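Local coordinates for conserved hypothetical protein (Nitrosomonas europaea, PDB 1XFS) that is of unknown function but belongs to the AHA1 family and has the Bet v 1-like fold, which in many relatives holds a ligand-binding cavity, at residues A[35-49]-A[57-69]. Numbering follows the deposited sequence.
Sequences LKKWFVPKPWSISDC and GEFYTVMQDPEGN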
loop_
_atom_site.group_PDB
_atom_site.type_symbol
_atom_site.label_atom_id
_atom_site.label_comp_id
_atom_site.label_asym_id
_atom_site.label_seq_id
_atom_site.Cartn_x
_atom_site.Cartn_y
_atom_site.Cartn_z
ATOM N N LEU A 35 20.117 0.750 -10.022
ATOM C CA LEU A 35 18.814 0.995 -10.621
ATOM C C LEU A 35 18.863 2.014 -11.749
ATOM O O LEU A 35 18.258 1.816 -12.798
ATOM C CB LEU A 35 17.834 1.485 -9.557
ATOM C CG LEU A 35 17.200 0.409 -8.674
ATOM C CD1 LEU A 35 16.532 1.057 -7.463
ATOM C CD2 LEU A 35 16.185 -0.377 -9.491
ATOM N N LYS A 36 19.589 3.103 -11.539
ATOM C CA LYS A 36 19.652 4.140 -12.557
ATOM C C LYS A 36 20.317 3.693 -13.853
ATOM O O LYS A 36 20.323 4.434 -14.835
ATOM C CB LYS A 36 20.368 5.374 -12.013
ATOM C CG LYS A 36 21.847 5.188 -11.777
ATOM C CD LYS A 36 22.460 6.484 -11.288
ATOM C CE LYS A 36 23.973 6.427 -11.322
ATOM N NZ LYS A 36 24.517 5.323 -10.494
ATOM N N LYS A 37 20.859 2.480 -13.866
ATOM C CA LYS A 37 21.521 1.974 -15.061
ATOM C C LYS A 37 20.770 0.889 -15.826
ATOM O O LYS A 37 21.308 0.343 -16.790
ATOM C CB LYS A 37 22.915 1.459 -14.709
ATOM C CG LYS A 37 23.865 2.548 -14.266
ATOM C CD LYS A 37 25.246 1.993 -14.033
ATOM C CE LYS A 37 26.228 3.102 -13.737
ATOM N NZ LYS A 37 27.598 2.556 -13.565
ATOM N N TRP A 38 19.543 0.576 -15.420
ATOM C CA TRP A 38 18.782 -0.468 -16.109
ATOM C C TRP A 38 17.264 -0.374 -15.987
ATOM O O TRP A 38 16.539 -0.912 -16.821
ATOM C CB TRP A 38 19.199 -1.851 -15.594
ATOM C CG TRP A 38 18.692 -2.143 -14.197
ATOM C CD1 TRP A 38 19.336 -1.899 -13.017
ATOM C CD2 TRP A 38 17.416 -2.705 -13.848
ATOM N NE1 TRP A 38 18.542 -2.273 -11.958
ATOM C CE2 TRP A 38 17.358 -2.771 -12.439
ATOM C CE3 TRP A 38 16.314 -3.155 -14.591
ATOM C CZ2 TRP A 38 16.244 -3.274 -11.752
ATOM C CZ3 TRP A 38 15.205 -3.654 -13.912
ATOM C CH2 TRP A 38 15.180 -3.709 -12.503
ATOM N N PHE A 39 16.796 0.302 -14.939
ATOM C CA PHE A 39 15.369 0.432 -14.644
ATOM C C PHE A 39 14.486 0.911 -15.792
ATOM O O PHE A 39 13.311 0.553 -15.863
ATOM C CB PHE A 39 15.190 1.341 -13.424
ATOM C CG PHE A 39 13.856 1.210 -12.754
ATOM C CD1 PHE A 39 13.467 0.006 -12.167
ATOM C CD2 PHE A 39 12.996 2.301 -12.682
ATOM C CE1 PHE A 39 12.238 -0.107 -11.514
ATOM C CE2 PHE A 39 11.764 2.198 -12.032
ATOM C CZ PHE A 39 11.383 0.992 -11.446
ATOM N N VAL A 40 15.044 1.726 -16.681
ATOM C CA VAL A 40 14.287 2.210 -17.826
ATOM C C VAL A 40 14.984 1.752 -19.102
ATOM O O VAL A 40 16.212 1.690 -19.165
ATOM C CB VAL A 40 14.162 3.759 -17.834
ATOM C CG1 VAL A 40 13.346 4.211 -16.627
ATOM C CG2 VAL A 40 15.539 4.404 -17.820
ATOM N N PRO A 41 14.203 1.396 -20.126
ATOM C CA PRO A 41 14.749 0.938 -21.404
ATOM C C PRO A 41 15.321 2.087 -22.221
ATOM O O PRO A 41 14.644 3.087 -22.450
ATOM C CB PRO A 41 13.543 0.291 -22.074
ATOM C CG PRO A 41 12.409 1.142 -21.584
ATOM C CD PRO A 41 12.732 1.304 -20.117
ATOM N N LYS A 42 16.575 1.944 -22.641
ATOM C CA LYS A 42 17.236 2.963 -23.449
ATOM C C LYS A 42 16.396 3.174 -24.704
ATOM O O LYS A 42 15.646 2.285 -25.107
ATOM C CB LYS A 42 18.644 2.509 -23.826
ATOM C CG LYS A 42 19.526 2.180 -22.634
ATOM C CD LYS A 42 20.927 1.778 -23.062
ATOM C CE LYS A 42 21.806 1.510 -21.850
ATOM N NZ LYS A 42 23.198 1.143 -22.225
ATOM N N PRO A 43 16.535 4.338 -25.363
ATOM C CA PRO A 43 17.397 5.469 -25.006
ATOM C C PRO A 43 16.990 6.238 -23.752
ATOM O O PRO A 43 17.670 7.188 -23.356
ATOM C CB PRO A 43 17.353 6.335 -26.262
ATOM C CG PRO A 43 15.959 6.124 -26.744
ATOM C CD PRO A 43 15.792 4.627 -26.603
ATOM N N TRP A 44 15.882 5.841 -23.132
ATOM C CA TRP A 44 15.430 6.504 -21.911
ATOM C C TRP A 44 16.512 6.372 -20.854
ATOM O O TRP A 44 17.358 5.483 -20.933
ATOM C CB TRP A 44 14.145 5.861 -21.384
ATOM C CG TRP A 44 12.924 6.194 -22.161
ATOM C CD1 TRP A 44 12.685 5.914 -23.474
ATOM C CD2 TRP A 44 11.752 6.850 -21.668
ATOM N NE1 TRP A 44 11.432 6.352 -23.829
ATOM C CE2 TRP A 44 10.837 6.931 -22.738
ATOM C CE3 TRP A 44 11.386 7.377 -20.420
ATOM C CZ2 TRP A 44 9.575 7.519 -22.603
ATOM C CZ3 TRP A 44 10.131 7.962 -20.285
ATOM C CH2 TRP A 44 9.239 8.027 -21.372
ATOM N N SER A 45 16.480 7.255 -19.861
ATOM C CA SER A 45 17.470 7.218 -18.800
ATOM C C SER A 45 16.881 7.708 -17.484
ATOM O O SER A 45 15.744 8.181 -17.440
ATOM C CB SER A 45 18.674 8.084 -19.176
ATOM O OG SER A 45 18.278 9.429 -19.400
ATOM N N ILE A 46 17.660 7.584 -16.414
ATOM C CA ILE A 46 17.226 8.029 -15.093
ATOM C C ILE A 46 18.081 9.201 -14.635
ATOM O O ILE A 46 19.302 9.087 -14.530
ATOM C CB ILE A 46 17.336 6.898 -14.060
ATOM C CG1 ILE A 46 16.413 5.744 -14.462
ATOM C CG2 ILE A 46 16.972 7.422 -12.674
ATOM C CD1 ILE A 46 16.422 4.583 -13.501
ATOM N N SER A 47 17.424 10.323 -14.354
ATOM C CA SER A 47 18.098 11.546 -13.924
ATOM C C SER A 47 18.292 11.601 -12.415
ATOM O O SER A 47 19.114 12.372 -11.914
ATOM C CB SER A 47 17.290 12.765 -14.368
ATOM O OG SER A 47 16.982 12.687 -15.752
ATOM N N ASP A 48 17.528 10.791 -11.692
ATOM C CA ASP A 48 17.627 10.753 -10.242
ATOM C C ASP A 48 16.888 9.524 -9.729
ATOM O O ASP A 48 15.924 9.062 -10.337
ATOM C CB ASP A 48 17.013 12.017 -9.634
ATOM C CG ASP A 48 17.491 12.277 -8.212
ATOM O OD1 ASP A 48 17.005 13.241 -7.589
ATOM O OD2 ASP A 48 18.361 11.528 -7.724
ATOM N N CYS A 49 17.351 8.998 -8.607
ATOM C CA CYS A 49 16.734 7.830 -7.999
ATOM C C CYS A 49 17.032 7.816 -6.508
ATOM O O CYS A 49 18.195 7.831 -6.097
ATOM C CB CYS A 49 17.251 6.546 -8.654
ATOM S SG CYS A 49 16.564 5.030 -7.920
ATOM N N GLY A 57 8.490 3.073 2.823
ATOM C CA GLY A 57 9.592 3.891 2.336
ATOM C C GLY A 57 9.387 4.381 0.914
ATOM O O GLY A 57 8.798 3.693 0.081
ATOM N N GLU A 58 9.885 5.577 0.628
ATOM C CA GLU A 58 9.721 6.160 -0.691
ATOM C C GLU A 58 10.626 5.560 -1.763
ATOM O O GLU A 58 11.780 5.223 -1.512
ATOM C CB GLU A 58 9.939 7.679 -0.613
ATOM C CG GLU A 58 9.854 8.409 -1.947
ATOM C CD GLU A 58 9.907 9.915 -1.770
ATOM O OE1 GLU A 58 10.828 10.401 -1.076
ATOM O OE2 GLU A 58 9.041 10.613 -2.335
ATOM N N PHE A 59 10.063 5.401 -2.957
ATOM C CA PHE A 59 10.784 4.909 -4.125
ATOM C C PHE A 59 10.577 6.057 -5.119
ATOM O O PHE A 59 9.514 6.171 -5.736
ATOM C CB PHE A 59 10.153 3.611 -4.647
ATOM C CG PHE A 59 10.913 2.975 -5.778
ATOM C CD1 PHE A 59 10.354 1.930 -6.511
ATOM C CD2 PHE A 59 12.184 3.430 -6.124
ATOM C CE1 PHE A 59 11.047 1.346 -7.582
ATOM C CE2 PHE A 59 12.888 2.857 -7.190
ATOM C CZ PHE A 59 12.318 1.810 -7.923
ATOM N N TYR A 60 11.585 6.925 -5.235
ATOM C CA TYR A 60 11.530 8.102 -6.109
ATOM C C TYR A 60 12.485 7.984 -7.288
ATOM O O TYR A 60 13.648 7.614 -7.130
ATOM C CB TYR A 60 11.887 9.361 -5.304
ATOM C CG TYR A 60 12.084 10.638 -6.115
ATOM C CD1 TYR A 60 10.998 11.387 -6.563
ATOM C CD2 TYR A 60 13.367 11.104 -6.413
ATOM C CE1 TYR A 60 11.187 12.580 -7.289
ATOM C CE2 TYR A 60 13.563 12.286 -7.139
ATOM C CZ TYR A 60 12.470 13.018 -7.571
ATOM O OH TYR A 60 12.677 14.183 -8.285
ATOM N N THR A 61 11.990 8.299 -8.477
ATOM C CA THR A 61 12.828 8.241 -9.661
ATOM C C THR A 61 12.431 9.344 -10.630
ATOM O O THR A 61 11.282 9.773 -10.655
ATOM C CB THR A 61 12.696 6.877 -10.378
ATOM O OG1 THR A 61 11.335 6.676 -10.773
ATOM C CG2 THR A 61 13.120 5.743 -9.456
ATOM N N VAL A 62 13.398 9.830 -11.400
ATOM C CA VAL A 62 13.118 10.851 -12.397
ATOM C C VAL A 62 13.526 10.252 -13.728
ATOM O O VAL A 62 14.704 9.992 -13.966
ATOM C CB VAL A 62 13.921 12.141 -12.165
ATOM C CG1 VAL A 62 13.621 13.134 -13.285
ATOM C CG2 VAL A 62 13.558 12.746 -10.819
HETATM N N MSE A 63 12.533 10.006 -14.575
HETATM C CA MSE A 63 12.767 9.426 -15.887
HETATM C C MSE A 63 12.860 10.506 -16.958
HETATM O O MSE A 63 12.112 11.483 -16.936
HETATM C CB MSE A 63 11.631 8.465 -16.234
HETATM C CG MSE A 63 11.542 7.255 -15.323
HETATM SE SE MSE A 63 9.921 6.261 -15.626
HETATM C CE MSE A 63 10.277 5.640 -17.416
ATOM N N GLN A 64 13.785 10.325 -17.893
ATOM C CA GLN A 64 13.959 11.274 -18.985
ATOM C C GLN A 64 13.784 10.526 -20.301
ATOM O O GLN A 64 14.436 9.501 -20.536
ATOM C CB GLN A 64 15.348 11.911 -18.927
ATOM C CG GLN A 64 15.568 13.012 -19.954
ATOM C CD GLN A 64 16.948 13.645 -19.860
ATOM O OE1 GLN A 64 17.296 14.265 -18.854
ATOM N NE2 GLN A 64 17.747 13.478 -20.910
ATOM N N ASP A 65 12.891 11.025 -21.148
ATOM C CA ASP A 65 12.648 10.382 -22.436
ATOM C C ASP A 65 13.650 10.894 -23.468
ATOM O O ASP A 65 14.417 11.814 -23.187
ATOM C CB ASP A 65 11.205 10.623 -22.915
ATOM C CG ASP A 65 10.866 12.093 -23.097
ATOM O OD1 ASP A 65 11.775 12.897 -23.341
ATOM O OD2 ASP A 65 9.667 12.434 -23.015
ATOM N N PRO A 66 13.676 10.294 -24.670
ATOM C CA PRO A 66 14.626 10.756 -25.686
ATOM C C PRO A 66 14.406 12.201 -26.109
ATOM O O PRO A 66 15.305 12.840 -26.656
ATOM C CB PRO A 66 14.424 9.759 -26.829
ATOM C CG PRO A 66 12.993 9.354 -26.675
ATOM C CD PRO A 66 12.858 9.184 -25.183
ATOM N N GLU A 67 13.212 12.718 -25.845
ATOM C CA GLU A 67 12.885 14.096 -26.200
ATOM C C GLU A 67 13.459 15.086 -25.186
ATOM O O GLU A 67 13.466 16.295 -25.422
ATOM C CB GLU A 67 11.369 14.260 -26.301
ATOM C CG GLU A 67 10.772 13.575 -27.527
ATOM C CD GLU A 67 9.276 13.368 -27.412
ATOM O OE1 GLU A 67 8.854 12.536 -26.581
ATOM O OE2 GLU A 67 8.520 14.034 -28.151
ATOM N N GLY A 68 13.942 14.567 -24.062
ATOM C CA GLY A 68 14.525 15.426 -23.046
ATOM C C GLY A 68 13.582 15.785 -21.917
ATOM O O GLY A 68 13.965 16.503 -20.991
ATOM N N ASN A 69 12.350 15.295 -21.987
ATOM C CA ASN A 69 11.363 15.580 -20.951
ATOM C C ASN A 69 11.632 14.737 -19.712
ATOM O O ASN A 69 11.961 13.555 -19.815
ATOM C CB ASN A 69 9.952 15.285 -21.463
ATOM C CG ASN A 69 9.604 16.081 -22.702
ATOM O OD1 ASN A 69 9.701 17.306 -22.709
ATOM N ND2 ASN A 69 9.200 15.387 -23.760
#
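Trp44 lies against the chain where strand 58-64 runs into its turn. Two CH-pi contacts fall on one face of the indole. Asp65 CB sits over the six-membered ring, 3.5 Å from its centroid. Pro66 CD covers the five-membered ring, 3.4 Å from Trp44 NE1. The chi1 of Trp44, -74°, sets CG beside its own backbone N and opposite the carbonyl carbon, which lays the indole along Asp65 and Pro66. With an alanine in its place, Asp65 CB and Pro66 CD would probably lose the indole face they rest on, and the Met63 methyl part of its packing.

That methyl, CE of a selenomethionine, reaches Trp44 CE3 at 3.6 Å. It also presses on Val40 CG1 at 3.5 Å, a tight carbon contact. Farther along, Phe39 CZ meets Phe59 CZ at 3.7 Å, with the ring planes 58° apart. Leu35 CD1 comes up to Phe59 CE2. Cys49 SG approaches the edge of the Phe59 ring and touches Thr61 CG2.

The backbones pair antiparallel. Ser45 and Gln64 exchange two bonds, N to O in each direction. Ser47 N then gives a bond to Val62 O (2.8 Å), and Val62 N gives one to Asp48 O. The first strand is interrupted at Ser47, where the chain turns a corner.

On the face of Ser45, Val62 and Gln64, Lys70 NZ bonds Gln64 OE1 and also Ser47 OG. Asp48 OD1 meets the edge of the Tyr60 ring in its plane, 3.6 Å from CE2. Asp65, which opens the type I turn 65-68, accepts a hydrogen bond from Asn69 ND2 just beyond it, at the syn lone pair of OD2.

Together this is a beta hairpin, strands 45-51 and 58-64, its first strand broken near Ser47, at one edge of the antiparallel sheet of a Bet v 1-like fold, with the loop before it tied to helix 149-167 through Gln159.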